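Local coordinates for protein toxin PAU_02230 (Photorhabdus asymbiotica subsp. asymbiotica ATCC 43949, PDB 6HV6) that is a bacterial toxin, also known as PaTox, whose modelled region combines a largely helical part with a part containing a six-stranded antiparallel sheet, at residues W208-L218 with G358-D366. The protein carries 1 engineered substitution. Numbering follows the deposited sequence.
Sequences WALQSSQDAKL and GRNLNEIID. With EDO (1,2-ethanediol), chain F.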
ATOM      1  N   TRP A 208      -5.066   4.751 -17.061  1.00 24.64           N
ATOM      2  CA  TRP A 208      -5.004   5.874 -17.995  1.00 26.86           C
ATOM      3  C   TRP A 208      -3.572   6.365 -18.178  1.00 31.04           C
ATOM      4  O   TRP A 208      -3.152   6.682 -19.304  1.00 30.78           O
ATOM      5  CB  TRP A 208      -5.891   7.022 -17.525  1.00 23.30           C
ATOM      6  CG  TRP A 208      -5.699   8.210 -18.408  1.00 24.20           C
ATOM      7  CD1 TRP A 208      -5.238   9.439 -18.042  1.00 31.19           C
ATOM      8  CD2 TRP A 208      -5.903   8.259 -19.829  1.00 28.05           C
ATOM      9  NE1 TRP A 208      -5.164  10.260 -19.143  1.00 30.78           N
ATOM     10  CE2 TRP A 208      -5.567   9.560 -20.251  1.00 32.12           C
ATOM     11  CE3 TRP A 208      -6.345   7.332 -20.782  1.00 28.04           C
ATOM     12  CZ2 TRP A 208      -5.657   9.958 -21.583  1.00 31.99           C
ATOM     13  CZ3 TRP A 208      -6.440   7.737 -22.116  1.00 30.80           C
ATOM     14  CH2 TRP A 208      -6.095   9.033 -22.497  1.00 34.88           C
ATOM     15  N   ALA A 209      -2.815   6.454 -17.079  1.00 24.98           N
ATOM     16  CA  ALA A 209      -1.408   6.832 -17.168  1.00 27.88           C
ATOM     17  C   ALA A 209      -0.661   5.937 -18.144  1.00 31.38           C
ATOM     18  O   ALA A 209       0.123   6.415 -18.972  1.00 30.24           O
ATOM     19  CB  ALA A 209      -0.752   6.749 -15.785  1.00 21.86           C
ATOM     20  N   LEU A 210      -0.890   4.627 -18.060  1.00 28.46           N
ATOM     21  CA  LEU A 210      -0.173   3.706 -18.933  1.00 27.56           C
ATOM     22  C   LEU A 210      -0.563   3.914 -20.387  1.00 30.28           C
ATOM     23  O   LEU A 210       0.292   3.846 -21.277  1.00 34.75           O
ATOM     24  CB  LEU A 210      -0.428   2.259 -18.505  1.00 27.48           C
ATOM     25  CG  LEU A 210       0.433   1.748 -17.351  1.00 28.67           C
ATOM     26  CD1 LEU A 210      -0.115   0.407 -16.862  1.00 28.57           C
ATOM     27  CD2 LEU A 210       1.876   1.593 -17.817  1.00 27.58           C
ATOM     28  N   GLN A 211      -1.845   4.176 -20.651  1.00 25.97           N
ATOM     29  CA  GLN A 211      -2.292   4.349 -22.027  1.00 32.14           C
ATOM     30  C   GLN A 211      -1.888   5.694 -22.621  1.00 36.54           C
ATOM     31  O   GLN A 211      -1.962   5.867 -23.842  1.00 39.52           O
ATOM     32  CB  GLN A 211      -3.809   4.169 -22.109  1.00 31.68           C
ATOM     33  CG  GLN A 211      -4.271   2.771 -21.654  1.00 35.75           C
ATOM     34  CD  GLN A 211      -5.724   2.479 -22.018  1.00 49.06           C
ATOM     35  OE1 GLN A 211      -6.351   3.219 -22.781  1.00 48.09           O
ATOM     36  NE2 GLN A 211      -6.259   1.391 -21.476  1.00 58.10           N
ATOM     37  N   SER A 212      -1.447   6.642 -21.798  1.00 31.77           N
ATOM     38  CA  SER A 212      -1.107   7.978 -22.268  1.00 33.25           C
ATOM     39  C   SER A 212       0.356   8.324 -22.012  1.00 31.23           C
ATOM     40  O   SER A 212       0.713   9.501 -22.035  1.00 33.92           O
ATOM     41  CB  SER A 212      -2.015   9.016 -21.613  1.00 32.34           C
ATOM     42  OG  SER A 212      -1.871   8.960 -20.196  1.00 28.93           O
ATOM     43  N   SER A 213       1.209   7.326 -21.770  1.00 31.43           N
ATOM     44  CA  SER A 213       2.646   7.552 -21.568  1.00 33.73           C
ATOM     45  C   SER A 213       2.900   8.505 -20.407  1.00 34.84           C
ATOM     46  O   SER A 213       3.761   9.382 -20.481  1.00 36.92           O
ATOM     47  CB  SER A 213       3.315   8.077 -22.846  1.00 35.55           C
ATOM     48  OG  SER A 213       2.965   7.280 -23.961  1.00 41.90           O
ATOM     49  N   GLN A 214       2.152   8.326 -19.315  1.00 33.83           N
ATOM     50  CA  GLN A 214       2.319   9.120 -18.105  1.00 30.26           C
ATOM     51  C   GLN A 214       2.568   8.254 -16.881  1.00 31.97           C
ATOM     52  O   GLN A 214       2.480   8.763 -15.756  1.00 28.65           O
ATOM     53  CB  GLN A 214       1.093  10.010 -17.874  1.00 30.18           C
ATOM     54  CG  GLN A 214       0.950  11.124 -18.910  1.00 34.41           C
ATOM     55  CD  GLN A 214      -0.233  12.038 -18.633  1.00 41.00           C
ATOM     56  OE1 GLN A 214      -0.066  13.177 -18.188  1.00 43.06           O
ATOM     57  NE2 GLN A 214      -1.433  11.544 -18.899  1.00 34.63           N
ATOM     58  N   ASP A 215       2.884   6.963 -17.078  1.00 27.92           N
ATOM     59  CA  ASP A 215       3.036   6.038 -15.961  1.00 26.18           C
ATOM     60  C   ASP A 215       4.238   6.380 -15.092  1.00 31.04           C
ATOM     61  O   ASP A 215       4.171   6.241 -13.869  1.00 27.12           O
ATOM     62  CB  ASP A 215       3.137   4.591 -16.460  1.00 27.09           C
ATOM     63  CG  ASP A 215       4.030   4.434 -17.700  1.00 33.20           C
ATOM     64  OD1 ASP A 215       3.807   5.132 -18.710  1.00 31.72           O
ATOM     65  OD2 ASP A 215       4.943   3.587 -17.667  1.00 32.97           O
ATOM     66  N   ALA A 216       5.352   6.800 -15.693  1.00 25.53           N
ATOM     67  CA  ALA A 216       6.511   7.177 -14.890  1.00 30.07           C
ATOM     68  C   ALA A 216       6.215   8.412 -14.047  1.00 32.44           C
ATOM     69  O   ALA A 216       6.565   8.464 -12.862  1.00 29.05           O
ATOM     70  CB  ALA A 216       7.724   7.417 -15.787  1.00 36.79           C
ATOM     71  N   LYS A 217       5.562   9.409 -14.641  1.00 27.26           N
ATOM     72  CA  LYS A 217       5.163  10.597 -13.897  1.00 30.34           C
ATOM     73  C   LYS A 217       4.230  10.243 -12.740  1.00 25.17           C
ATOM     74  O   LYS A 217       4.431  10.688 -11.606  1.00 26.58           O
ATOM     75  CB  LYS A 217       4.491  11.586 -14.851  1.00 36.04           C
ATOM     76  CG  LYS A 217       3.892  12.811 -14.172  1.00 39.72           C
ATOM     77  CD  LYS A 217       3.090  13.608 -15.190  1.00 57.82           C
ATOM     78  CE  LYS A 217       3.504  15.072 -15.226  1.00 72.21           C
ATOM     79  NZ  LYS A 217       3.217  15.760 -13.937  1.00 78.67           N
ATOM     80  N   LEU A 218       3.198   9.444 -13.007  1.00 25.74           N
ATOM     81  CA  LEU A 218       2.258   9.105 -11.941  1.00 25.79           C
ATOM     82  C   LEU A 218       2.924   8.277 -10.841  1.00 23.70           C
ATOM     83  O   LEU A 218       2.617   8.459  -9.658  1.00 23.14           O
ATOM     84  CB  LEU A 218       1.047   8.367 -12.502  1.00 24.57           C
ATOM     85  CG  LEU A 218       0.063   7.970 -11.393  1.00 27.09           C
ATOM     86  CD1 LEU A 218      -0.451   9.222 -10.639  1.00 22.00           C
ATOM     87  CD2 LEU A 218      -1.082   7.150 -11.946  1.00 23.49           C
ATOM     88  N   GLY A 358     -14.333  17.996 -10.241  1.00 56.02           N
ATOM     89  CA  GLY A 358     -14.003  19.010 -11.221  1.00 56.48           C
ATOM     90  C   GLY A 358     -12.697  18.812 -11.957  1.00 56.89           C
ATOM     91  O   GLY A 358     -12.317  19.682 -12.748  1.00 55.74           O
ATOM     92  N   ARG A 359     -11.994  17.705 -11.730  1.00 53.69           N
ATOM     93  CA  ARG A 359     -10.724  17.430 -12.389  1.00 55.49           C
ATOM     94  C   ARG A 359     -10.845  16.156 -13.213  1.00 48.49           C
ATOM     95  O   ARG A 359     -11.360  15.146 -12.724  1.00 49.37           O
ATOM     96  CB  ARG A 359      -9.582  17.293 -11.367  1.00 54.60           C
ATOM     97  CG  ARG A 359      -9.276  18.575 -10.583  1.00 63.72           C
ATOM     98  CD  ARG A 359      -7.782  18.716 -10.232  1.00 66.82           C
ATOM     99  NE  ARG A 359      -7.299  17.675  -9.325  1.00 62.36           N
ATOM    100  CZ  ARG A 359      -6.039  17.571  -8.898  1.00 58.64           C
ATOM    101  NH1 ARG A 359      -5.126  18.447  -9.298  1.00 53.32           N
ATOM    102  NH2 ARG A 359      -5.689  16.583  -8.073  1.00 53.00           N
ATOM    103  N   ASN A 360     -10.380  16.204 -14.460  1.00 48.64           N
ATOM    104  CA  ASN A 360     -10.248  14.991 -15.254  1.00 46.64           C
ATOM    105  C   ASN A 360      -8.995  14.222 -14.824  1.00 40.16           C
ATOM    106  O   ASN A 360      -8.182  14.698 -14.023  1.00 41.85           O
ATOM    107  CB  ASN A 360     -10.201  15.322 -16.747  1.00 50.30           C
ATOM    108  CG  ASN A 360      -9.076  16.283 -17.102  1.00 53.83           C
ATOM    109  OD1 ASN A 360      -7.917  16.058 -16.753  1.00 56.08           O
ATOM    110  ND2 ASN A 360      -9.417  17.368 -17.797  1.00 53.07           N
ATOM    111  N   LEU A 361      -8.840  13.010 -15.355  1.00 43.68           N
ATOM    112  CA  LEU A 361      -7.724  12.186 -14.903  1.00 36.58           C
ATOM    113  C   LEU A 361      -6.387  12.827 -15.250  1.00 38.29           C
ATOM    114  O   LEU A 361      -5.414  12.665 -14.504  1.00 39.63           O
ATOM    115  CB  LEU A 361      -7.808  10.774 -15.490  1.00 34.51           C
ATOM    116  CG  LEU A 361      -8.972   9.859 -15.100  1.00 37.39           C
ATOM    117  CD1 LEU A 361      -8.627   8.394 -15.411  1.00 34.48           C
ATOM    118  CD2 LEU A 361      -9.358  10.016 -13.632  1.00 37.77           C
ATOM    119  N   ASN A 362      -6.320  13.578 -16.357  1.00 38.85           N
ATOM    120  CA  ASN A 362      -5.069  14.242 -16.715  1.00 39.21           C
ATOM    121  C   ASN A 362      -4.704  15.310 -15.692  1.00 47.90           C
ATOM    122  O   ASN A 362      -3.547  15.409 -15.263  1.00 46.64           O
ATOM    123  CB  ASN A 362      -5.173  14.854 -18.111  1.00 48.31           C
ATOM    124  CG  ASN A 362      -4.819  13.874 -19.210  1.00 47.15           C
ATOM    125  OD1 ASN A 362      -4.210  12.833 -18.968  1.00 45.73           O
ATOM    126  ND2 ASN A 362      -5.180  14.221 -20.435  1.00 49.94           N
ATOM    127  N   GLU A 363      -5.682  16.123 -15.289  1.00 43.40           N
ATOM    128  CA  GLU A 363      -5.417  17.171 -14.312  1.00 45.07           C
ATOM    129  C   GLU A 363      -5.047  16.587 -12.957  1.00 47.69           C
ATOM    130  O   GLU A 363      -4.290  17.208 -12.203  1.00 51.07           O
ATOM    131  CB  GLU A 363      -6.636  18.085 -14.190  1.00 52.43           C
ATOM    132  CG  GLU A 363      -6.970  18.820 -15.480  1.00 60.76           C
ATOM    133  CD  GLU A 363      -8.351  19.443 -15.466  1.00 68.72           C
ATOM    134  OE1 GLU A 363      -9.319  18.744 -15.105  1.00 68.02           O
ATOM    135  OE2 GLU A 363      -8.465  20.639 -15.811  1.00 74.57           O
ATOM    136  N   ILE A 364      -5.569  15.402 -12.632  1.00 39.44           N
ATOM    137  CA  ILE A 364      -5.175  14.729 -11.398  1.00 45.98           C
ATOM    138  C   ILE A 364      -3.710  14.317 -11.463  1.00 51.51           C
ATOM    139  O   ILE A 364      -2.963  14.461 -10.485  1.00 51.40           O
ATOM    140  CB  ILE A 364      -6.089  13.525 -11.127  1.00 38.68           C
ATOM    141  CG1 ILE A 364      -7.529  13.988 -10.884  1.00 41.58           C
ATOM    142  CG2 ILE A 364      -5.570  12.711  -9.935  1.00 34.36           C
ATOM    143  CD1 ILE A 364      -8.539  12.843 -10.826  1.00 39.93           C
ATOM    144  N   ILE A 365      -3.274  13.801 -12.615  1.00 47.84           N
ATOM    145  CA  ILE A 365      -1.862  13.515 -12.839  1.00 49.98           C
ATOM    146  C   ILE A 365      -1.037  14.789 -13.006  1.00 62.13           C
ATOM    147  O   ILE A 365       0.194  14.726 -13.052  1.00 68.34           O
ATOM    148  CB  ILE A 365      -1.739  12.559 -14.048  1.00 38.86           C
ATOM    149  CG1 ILE A 365      -2.445  11.240 -13.759  1.00 32.53           C
ATOM    150  CG2 ILE A 365      -0.278  12.233 -14.405  1.00 39.56           C
ATOM    151  CD1 ILE A 365      -2.617  10.394 -14.988  1.00 35.75           C
ATOM    152  N   ASP A 366      -1.671  15.953 -13.082  1.00 63.14           N
ATOM    153  CA  ASP A 366      -0.915  17.203 -13.071  1.00 68.18           C
ATOM    154  C   ASP A 366      -1.232  18.027 -11.827  1.00 70.71           C
ATOM    155  O   ASP A 366      -0.927  17.618 -10.707  1.00 69.19           O
ATOM    156  CB  ASP A 366      -1.196  18.023 -14.331  1.00 73.11           C
ATOM    157  CG  ASP A 366      -0.652  17.367 -15.582  1.00 76.10           C
ATOM    158  OD1 ASP A 366       0.234  16.492 -15.459  1.00 74.46           O
ATOM    159  OD2 ASP A 366      -1.103  17.733 -16.689  1.00 80.19           O
TER
HETATM  160  C1  EDO F2205       5.578   7.668 -18.612  1.00 42.98           C
HETATM  161  O1  EDO F2205       6.461   6.717 -19.211  1.00 55.32           O
HETATM  162  C2  EDO F2205       6.244   9.035 -18.474  1.00 48.31           C
HETATM  163  O2  EDO F2205       5.518   9.847 -17.537  1.00 39.11           O
HETATM  164  O   HOH W   1      -1.365  15.313 -18.431  1.00 54.28           O
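Trp-208 and Leu-361 come within 7.5 Å of each other, CA to CA, and Leu-218 and Ile-365 within 6.1 Å. A short helix, 361-365, thus meets the end of one helix and the start of the next, joined by a tight turn. Ser-212 breaks the first helix and Gln-214 stands at the N-cap position of the second. Asn-360 caps helix 361-365 in a capping box with Glu-363.

Polar contacts centre on Asn-362 OD1, which takes two hydrogen bonds from opposite faces of its amide. Trp-208 NE1 donates to Asn-362 OD1 at 2.7 Å, nearly straight (173°) and in the indole plane. Gln-214 NE2 reaches the same OD1 at 3.1 Å, its amide turned 70° from that of Asn-362. Gln-214 NE2 also donates to Ser-212 OG, which itself binds Trp-208 O, so the turn holds this amide in place. A water donates to both Gln-214 OE1 and Asp-366 OD2.

Next to this polar group Ile-365 packs against residues of both helix ends, 208-211 and 215-218. Its CD1 lies 4.1 Å from Trp-208 CD1, near Ala-209 CB, and its CG2 touches Lys-217 CD. Leu-361 CD1 packs on Trp-208 CB at 3.7 Å. The Lys-217 chain bends at chi3 and chi4 and carries NZ to a weak bond with Ile-365 O and, weakly, into a salt bridge with Asp-366 OD1, a poorly ordered residue.

Around the contact, Leu-361 and Leu-218 both touch Leu-205 of helix 199-211. Leu-210 lies on strand 289-296 of the six-stranded sheet, and Ile-364 packs on helix 235-244. The short helix thus contacts both helix 199-211 and helix 235-244.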